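Local coordinates for UPF0053 protein HI_0107 (Haemophilus influenzae, PDB 3LAE), which is of unknown function but is probably a membrane protein with CBS domains; the whole protein may bind flavin adenine dinucleotide, and this is its C-terminal transporter-associated domain, at residues L62-E67 with Q75-K80; A17-L22 with R36-L41; E47-E52 with N71-A76. One frame throughout, in Å; residues are numbered along the deposited sequence.

Contact 1: residues L62-E67 with Q75-K80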
# COMPACT_ATOMS: atom_id res chain seq x y z
N LEU A 62 8.75 -1.55 1.60
CA LEU A 62 9.31 -0.56 0.69
C LEU A 62 8.30 -0.36 -0.43
O LEU A 62 8.01 -1.29 -1.21
CB LEU A 62 10.63 -1.07 0.14
CG LEU A 62 11.35 -0.19 -0.89
CD1 LEU A 62 11.74 1.14 -0.26
CD2 LEU A 62 12.57 -0.92 -1.41
N ILE A 63 7.76 0.84 -0.51
CA ILE A 63 6.59 1.11 -1.32
C ILE A 63 6.92 2.12 -2.41
O ILE A 63 7.57 3.13 -2.15
CB ILE A 63 5.48 1.71 -0.43
CG1 ILE A 63 5.09 0.73 0.68
CG2 ILE A 63 4.28 2.11 -1.26
CD1 ILE A 63 4.29 1.38 1.81
N THR A 64 6.46 1.84 -3.63
CA THR A 64 6.59 2.78 -4.74
C THR A 64 5.20 3.15 -5.20
O THR A 64 4.40 2.28 -5.57
CB THR A 64 7.37 2.15 -5.92
OG1 THR A 64 8.67 1.72 -5.46
CG2 THR A 64 7.57 3.17 -7.05
N ILE A 65 4.87 4.43 -5.17
CA ILE A 65 3.57 4.90 -5.63
C ILE A 65 3.51 4.81 -7.16
O ILE A 65 4.30 5.46 -7.85
CB ILE A 65 3.29 6.35 -5.17
CG1 ILE A 65 3.51 6.47 -3.66
CG2 ILE A 65 1.89 6.77 -5.55
CD1 ILE A 65 2.59 5.56 -2.85
N LEU A 66 2.57 4.03 -7.68
CA LEU A 66 2.44 3.86 -9.13
C LEU A 66 1.36 4.73 -9.78
O LEU A 66 1.53 5.21 -10.90
CB LEU A 66 2.17 2.40 -9.49
CG LEU A 66 3.17 1.35 -9.06
CD1 LEU A 66 2.72 -0.02 -9.54
CD2 LEU A 66 4.57 1.69 -9.61
N GLU A 67 0.24 4.91 -9.07
CA GLU A 67 -0.90 5.61 -9.63
C GLU A 67 -1.59 6.39 -8.54
O GLU A 67 -1.92 5.82 -7.49
CB GLU A 67 -1.91 4.65 -10.27
CG GLU A 67 -3.00 5.39 -11.03
CD GLU A 67 -4.15 4.51 -11.51
OE1 GLU A 67 -4.01 3.27 -11.45
OE2 GLU A 67 -5.19 5.07 -11.93
N GLN A 75 -2.74 2.77 -6.84
CA GLN A 75 -1.93 1.56 -6.95
C GLN A 75 -0.53 1.82 -6.44
O GLN A 75 0.04 2.89 -6.69
CB GLN A 75 -1.85 1.06 -8.41
CG GLN A 75 -3.20 0.59 -8.98
CD GLN A 75 -3.09 -0.17 -10.30
OE1 GLN A 75 -2.04 -0.72 -10.63
NE2 GLN A 75 -4.19 -0.23 -11.04
N ALA A 76 0.03 0.85 -5.74
CA ALA A 76 1.40 0.93 -5.26
C ALA A 76 2.11 -0.41 -5.41
O ALA A 76 1.50 -1.47 -5.23
CB ALA A 76 1.43 1.38 -3.79
N LYS A 77 3.40 -0.36 -5.71
CA LYS A 77 4.25 -1.53 -5.72
C LYS A 77 4.81 -1.70 -4.32
O LYS A 77 5.19 -0.72 -3.66
CB LYS A 77 5.40 -1.30 -6.70
CG LYS A 77 6.53 -2.27 -6.60
CD LYS A 77 7.66 -1.85 -7.55
CE LYS A 77 8.95 -2.59 -7.26
NZ LYS A 77 10.04 -2.12 -8.18
N VAL A 78 4.87 -2.95 -3.86
CA VAL A 78 5.32 -3.25 -2.50
C VAL A 78 6.35 -4.36 -2.48
O VAL A 78 6.17 -5.41 -3.12
CB VAL A 78 4.12 -3.69 -1.63
CG1 VAL A 78 4.58 -4.10 -0.23
CG2 VAL A 78 3.12 -2.56 -1.54
N VAL A 79 7.45 -4.13 -1.78
CA VAL A 79 8.45 -5.15 -1.50
C VAL A 79 8.66 -5.21 0.02
O VAL A 79 8.62 -4.18 0.69
CB VAL A 79 9.80 -4.80 -2.15
CG1 VAL A 79 10.85 -5.84 -1.80
CG2 VAL A 79 9.65 -4.68 -3.67
N LYS A 80 8.91 -6.40 0.55
CA LYS A 80 9.15 -6.55 1.98
C LYS A 80 10.58 -6.14 2.34
O LYS A 80 11.54 -6.44 1.62
CB LYS A 80 8.90 -7.99 2.42
CG LYS A 80 8.98 -8.22 3.92
CD LYS A 80 7.69 -7.83 4.60
CE LYS A 80 7.60 -8.45 5.99
NZ LYS A 80 6.33 -8.08 6.69
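Ile-63 and Ala-76 meet on the inner face of an antiparallel hairpin, where the methyl CG2 of Ile-63 lies 3.9 Å from CB of Ala-76. Val-78 continues this apolar row, and Phe-38 of helix 38-45 covers all three side chains, so this face is closely filled. The backbones are tied by pairs of hydrogen bonds at Leu-62/Val-79 and Thr-64/Lys-77; Leu-62 N to Val-79 O measures 2.8 Å and Lys-77 N to Thr-64 O also 2.8 Å.

The regular ladder breaks at a classic beta bulge, where Leu-66 and Glu-67 together face Gln-75. Gln-75 O takes both amides from the same side of its plane, Leu-66 N at 2.9 Å and Glu-67 N at 3.1 Å. The extra residue turns Leu-66 toward the partner strand: with CG beside the backbone N (chi1 -59°), its CD1 rests 4.1 Å from CB of Lys-77, on the outer surface.

That surface is looser. Thr-64 and Lys-77 touch through their CB atoms, and the extended lysine chain then leads its ammonium end away. Glu-67 and Gln-75 pass each other at a slant, carboxylate and amide planes 57° apart, with OE1 of Glu-67 a long 3.5 Å from NE2 of Gln-75.

The two strands belong to the centre of the sheet, flanked by strands 11-14 and 55-58. Cohesion rests on seven main-chain bonds and on the apolar face under helix 38-45, while the outer face, which mixes Leu-62, Leu-66 and Val-79 with polar chains, adds aliphatic cover but no strong side-chain bond.

Contact 2: residues A17-L22 with R36-L41. With PO4 (phosphate ion), chain C.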
# COMPACT_ATOMS: atom_id res chain seq x y z
N ALA A 17 -7.05 -1.52 -0.69
CA ALA A 17 -6.81 -2.76 0.05
C ALA A 17 -6.97 -2.56 1.55
O ALA A 17 -6.41 -1.63 2.14
CB ALA A 17 -5.43 -3.30 -0.27
N ASN A 18 -7.71 -3.47 2.17
CA ASN A 18 -7.95 -3.45 3.60
C ASN A 18 -6.71 -3.93 4.36
O ASN A 18 -6.16 -5.00 4.07
CB ASN A 18 -9.15 -4.36 3.89
CG ASN A 18 -9.49 -4.44 5.34
OD1 ASN A 18 -8.91 -5.23 6.09
ND2 ASN A 18 -10.45 -3.63 5.75
N LEU A 19 -6.25 -3.12 5.31
CA LEU A 19 -5.01 -3.40 6.03
C LEU A 19 -5.05 -4.72 6.79
O LEU A 19 -4.07 -5.48 6.78
CB LEU A 19 -4.66 -2.28 7.01
CG LEU A 19 -4.33 -0.94 6.36
CD1 LEU A 19 -4.15 0.12 7.43
CD2 LEU A 19 -3.08 -1.05 5.48
N ARG A 20 -6.16 -4.99 7.47
CA ARG A 20 -6.28 -6.24 8.21
C ARG A 20 -6.24 -7.44 7.27
O ARG A 20 -5.64 -8.46 7.59
CB ARG A 20 -7.56 -6.24 9.05
CG ARG A 20 -7.47 -5.29 10.24
CD ARG A 20 -8.73 -5.33 11.10
NE ARG A 20 -8.54 -4.61 12.35
CZ ARG A 20 -9.54 -4.15 13.11
NH1 ARG A 20 -10.80 -4.34 12.74
NH2 ARG A 20 -9.27 -3.50 14.23
N ASP A 21 -6.88 -7.31 6.10
CA ASP A 21 -6.81 -8.35 5.07
C ASP A 21 -5.37 -8.58 4.60
O ASP A 21 -4.93 -9.72 4.48
CB ASP A 21 -7.67 -7.98 3.85
CG ASP A 21 -9.16 -8.08 4.12
OD1 ASP A 21 -9.56 -8.63 5.16
OD2 ASP A 21 -9.94 -7.62 3.25
N LEU A 22 -4.65 -7.50 4.32
CA LEU A 22 -3.25 -7.60 3.88
C LEU A 22 -2.38 -8.28 4.93
O LEU A 22 -1.58 -9.16 4.61
CB LEU A 22 -2.69 -6.21 3.59
CG LEU A 22 -3.25 -5.48 2.38
CD1 LEU A 22 -2.68 -4.08 2.33
CD2 LEU A 22 -2.89 -6.23 1.09
N ARG A 36 -7.73 2.27 7.88
CA ARG A 36 -8.42 1.06 7.47
C ARG A 36 -7.83 0.46 6.20
O ARG A 36 -7.79 -0.76 6.03
CB ARG A 36 -9.90 1.36 7.24
CG ARG A 36 -10.73 0.11 7.02
CD ARG A 36 -12.19 0.44 6.71
NE ARG A 36 -12.68 1.51 7.57
CZ ARG A 36 -13.09 1.32 8.81
NH1 ARG A 36 -13.06 0.10 9.34
NH2 ARG A 36 -13.53 2.35 9.53
N THR A 37 -7.38 1.32 5.29
CA THR A 37 -6.90 0.87 3.97
C THR A 37 -5.45 1.25 3.76
O THR A 37 -4.88 2.08 4.49
CB THR A 37 -7.68 1.56 2.84
OG1 THR A 37 -7.48 2.97 2.97
CG2 THR A 37 -9.16 1.24 2.91
N PHE A 38 -4.84 0.66 2.74
CA PHE A 38 -3.47 0.97 2.38
C PHE A 38 -3.32 2.45 2.01
O PHE A 38 -2.38 3.12 2.45
CB PHE A 38 -3.04 0.06 1.21
CG PHE A 38 -1.56 -0.02 1.01
CD1 PHE A 38 -0.72 -0.30 2.08
CD2 PHE A 38 -1.01 0.14 -0.24
CE1 PHE A 38 0.64 -0.38 1.91
CE2 PHE A 38 0.36 0.05 -0.42
CZ PHE A 38 1.18 -0.21 0.67
N ASN A 39 -4.26 2.96 1.22
CA ASN A 39 -4.33 4.39 0.94
C ASN A 39 -4.34 5.21 2.23
O ASN A 39 -3.58 6.15 2.38
CB ASN A 39 -5.58 4.69 0.09
CG ASN A 39 -5.82 6.18 -0.07
OD1 ASN A 39 -4.98 6.91 -0.60
ND2 ASN A 39 -6.98 6.65 0.41
N GLY A 40 -5.22 4.85 3.17
CA GLY A 40 -5.30 5.60 4.42
C GLY A 40 -3.98 5.59 5.19
O GLY A 40 -3.53 6.60 5.73
N LEU A 41 -3.34 4.43 5.26
CA LEU A 41 -2.06 4.32 5.96
C LEU A 41 -1.01 5.23 5.34
O LEU A 41 -0.27 5.92 6.05
CB LEU A 41 -1.58 2.87 5.92
CG LEU A 41 -0.28 2.54 6.64
CD1 LEU A 41 -0.50 2.68 8.13
CD2 LEU A 41 0.22 1.15 6.26
P PO4 C . -11.90 -3.55 9.06
O1 PO4 C . -12.62 -2.95 7.87
O2 PO4 C . -12.37 -4.97 9.26
O3 PO4 C . -10.41 -3.52 8.88
O4 PO4 C . -12.24 -2.77 10.30
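Two helix N-termini are joined at their caps here: Asn-18 precedes helix 19-26, Thr-37 precedes helix 38-45, and the residues next to them exchange backbone hydrogen bonds. Leu-19 N reaches Arg-36 O at 2.9 Å in an almost straight bond (178°), and Phe-38 N reaches Ala-17 O at 2.8 Å. One first-turn amide of each helix is thus satisfied by the chain leading into the other.

Both N-caps also serve their own helix. The amide oxygen OD1 of Asn-18 receives Asp-21 N at 2.9 Å, in the carbonyl plane on a lone pair. In Thr-37 the hydroxyl sits between the backbone N and the carbonyl carbon (chi1 60°), which brings OG1 within 2.9 Å of Gly-40 N.

With OD1 engaged by the helix, the other branch of the Asn-18 amide faces a phosphate ion, probably from the crystallisation liquor: ND2 donates to its O3 at 3.1 Å and more weakly to O1. Arg-36 presents the edge of its guanidinium, NH1 lying 3.1 Å from phosphate O4, and Arg-20 approaches the same oxygen obliquely. Two arginines and a helix N-terminus probably make this a favourable place for an anion.

On the buried side Leu-19 reaches across to the other helix. Its CD2 comes to the ring edge of Phe-38, 4.2 Å from CD1, and lies 4.0 Å from CD2 of Leu-41. Leu-22, one turn on in the same helix as Leu-19, brings CD1 toward the same ring, and Leu-19 also packs against Leu-30 and Ala-35.

Contact 3: residues E47-E52 with N71-A76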
# COMPACT_ATOMS: atom_id res chain seq x y z
N GLU A 47 2.96 14.12 4.63
CA GLU A 47 2.52 15.49 4.85
C GLU A 47 2.33 16.20 3.51
O GLU A 47 2.65 17.38 3.35
CB GLU A 47 3.50 16.25 5.74
CG GLU A 47 4.94 16.19 5.27
CD GLU A 47 5.87 16.99 6.16
OE1 GLU A 47 5.38 17.57 7.16
OE2 GLU A 47 7.09 17.04 5.86
N GLU A 48 1.80 15.44 2.54
CA GLU A 48 1.48 15.93 1.21
C GLU A 48 1.07 14.74 0.35
O GLU A 48 1.69 13.68 0.42
CB GLU A 48 2.67 16.68 0.59
CG GLU A 48 4.03 16.03 0.82
CD GLU A 48 4.33 14.90 -0.15
OE1 GLU A 48 4.46 13.75 0.30
OE2 GLU A 48 4.42 15.18 -1.37
N ILE A 49 0.00 14.89 -0.43
CA ILE A 49 -0.41 13.83 -1.35
C ILE A 49 0.74 13.51 -2.29
O ILE A 49 1.18 14.36 -3.06
CB ILE A 49 -1.67 14.21 -2.15
CG1 ILE A 49 -1.92 13.19 -3.27
CG2 ILE A 49 -1.53 15.62 -2.73
CD1 ILE A 49 -2.23 11.80 -2.77
N PRO A 50 1.26 12.28 -2.21
CA PRO A 50 2.54 11.96 -2.85
C PRO A 50 2.43 11.81 -4.36
O PRO A 50 1.42 11.34 -4.87
CB PRO A 50 2.91 10.62 -2.23
CG PRO A 50 1.59 10.02 -1.86
CD PRO A 50 0.70 11.14 -1.48
N ASP A 51 3.49 12.20 -5.06
CA ASP A 51 3.53 12.04 -6.49
C ASP A 51 3.72 10.57 -6.83
O ASP A 51 4.30 9.80 -6.07
CB ASP A 51 4.69 12.82 -7.10
CG ASP A 51 4.55 14.31 -6.93
OD1 ASP A 51 3.44 14.77 -6.57
OD2 ASP A 51 5.55 15.02 -7.16
N GLU A 52 3.24 10.19 -8.00
CA GLU A 52 3.65 8.94 -8.58
C GLU A 52 5.17 8.91 -8.67
O GLU A 52 5.80 9.94 -8.94
CB GLU A 52 3.01 8.77 -9.95
CG GLU A 52 1.50 8.67 -9.84
CD GLU A 52 0.80 8.69 -11.18
OE1 GLU A 52 1.46 8.81 -12.24
OE2 GLU A 52 -0.44 8.56 -11.18
N ASN A 71 -6.68 12.60 -5.45
CA ASN A 71 -5.92 12.74 -4.21
C ASN A 71 -5.95 11.48 -3.34
O ASN A 71 -5.94 11.57 -2.11
CB ASN A 71 -6.42 13.93 -3.40
CG ASN A 71 -6.15 15.26 -4.08
OD1 ASN A 71 -6.98 16.16 -4.06
ND2 ASN A 71 -4.97 15.39 -4.70
N MSE A 72 -6.04 10.31 -3.97
CA MSE A 72 -5.89 9.04 -3.25
C MSE A 72 -4.89 8.15 -3.99
O MSE A 72 -4.76 8.24 -5.21
CB MSE A 72 -7.24 8.31 -2.99
CG MSE A 72 -7.78 7.38 -4.11
SE MSE A 72 -9.16 6.05 -3.58
CE MSE A 72 -7.95 4.60 -3.03
N ILE A 73 -4.16 7.33 -3.24
CA ILE A 73 -3.28 6.34 -3.85
C ILE A 73 -4.16 5.26 -4.45
O ILE A 73 -4.96 4.64 -3.74
CB ILE A 73 -2.33 5.69 -2.83
CG1 ILE A 73 -1.27 6.68 -2.36
CG2 ILE A 73 -1.66 4.46 -3.45
CD1 ILE A 73 -1.73 7.59 -1.27
N LYS A 74 -4.01 5.06 -5.75
CA LYS A 74 -4.79 4.04 -6.46
C LYS A 74 -4.04 2.71 -6.56
O LYS A 74 -4.63 1.65 -6.39
CB LYS A 74 -5.18 4.53 -7.86
CG LYS A 74 -6.17 5.67 -7.84
CD LYS A 74 -7.53 5.19 -7.38
CE LYS A 74 -8.55 6.31 -7.42
NZ LYS A 74 -9.88 5.85 -6.93
N GLN A 75 -2.74 2.77 -6.84
CA GLN A 75 -1.93 1.56 -6.95
C GLN A 75 -0.53 1.82 -6.44
O GLN A 75 0.04 2.89 -6.69
CB GLN A 75 -1.85 1.06 -8.41
CG GLN A 75 -3.20 0.59 -8.98
CD GLN A 75 -3.09 -0.17 -10.30
OE1 GLN A 75 -2.04 -0.72 -10.63
NE2 GLN A 75 -4.19 -0.23 -11.04
N ALA A 76 0.03 0.85 -5.74
CA ALA A 76 1.40 0.93 -5.26
C ALA A 76 2.11 -0.41 -5.41
O ALA A 76 1.50 -1.47 -5.23
CB ALA A 76 1.43 1.38 -3.79
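A small, mostly apolar contact joins Ile-49 and Pro-50, in the loop between helix 38-45 and strand 55-58, to Asn-71 and Ile-73, where strand 72-80 begins. It buries only 170 Å², and no hydrogen bond crosses it.

Ile-49 has the largest share. CG1 stands anti to the backbone N (chi1 170°), and the branch ends with CD1 against the main chain of Asn-71, 3.8 Å from its C and 3.8 Å from its O. The isoleucine and asparagine side chains cross at about a right angle, and ND2 of Asn-71 rests against both branches of Ile-49, 4.0 Å from CG1 and 4.0 Å from CG2. Asn-71 itself has a positive phi (50°), a left-handed conformation often adopted by asparagine in tight turns, and it leads the hairpin into its second strand.

Deeper in, the ring of Pro-50 meets the end of Ile-73, again nearly at right angles, with CG of Pro-50 4.2 Å from CD1 of Ile-73, a doubtful approach, since Ile-73 has two conformers and the distance holds for one. Ile-73 also packs on Ile-42 and Leu-43 of helix 38-45, and Ile-49 touches Val-68 of strand 61-69, so the loop covers one end of the layer between helix and sheet.

The directional bonds lie beside the contact, as where Glu-52 OE2 accepts from Val-68 N. Attraction between the two segments themselves comes from van der Waals packing and the removal of aliphatic surface from solvent, with no directional bond across the contact.

How the contacts relate
Phe-38 connects contact 2 to contact 1: its CZ packs 3.7 Å from CD1 of Ile-63 and its CE2 3.8 Å from CB of Ala-76, although the two contacts have centres 13 Å apart. One residue further on, Asn-39 OD1 lies 2.8 Å from Ile-73 N, a hydrogen bond that ties helix 38-45 to the strand of contact 3. Contacts 1 and 3 share Gln-75 and Ala-76 on strand 72-80, with centres 10 Å apart, and Glu-52 OE2 of the loop packs 3.4 Å from CA of Glu-67. The phosphate belongs to contact 2, which lies across the chain's centre from contact 1.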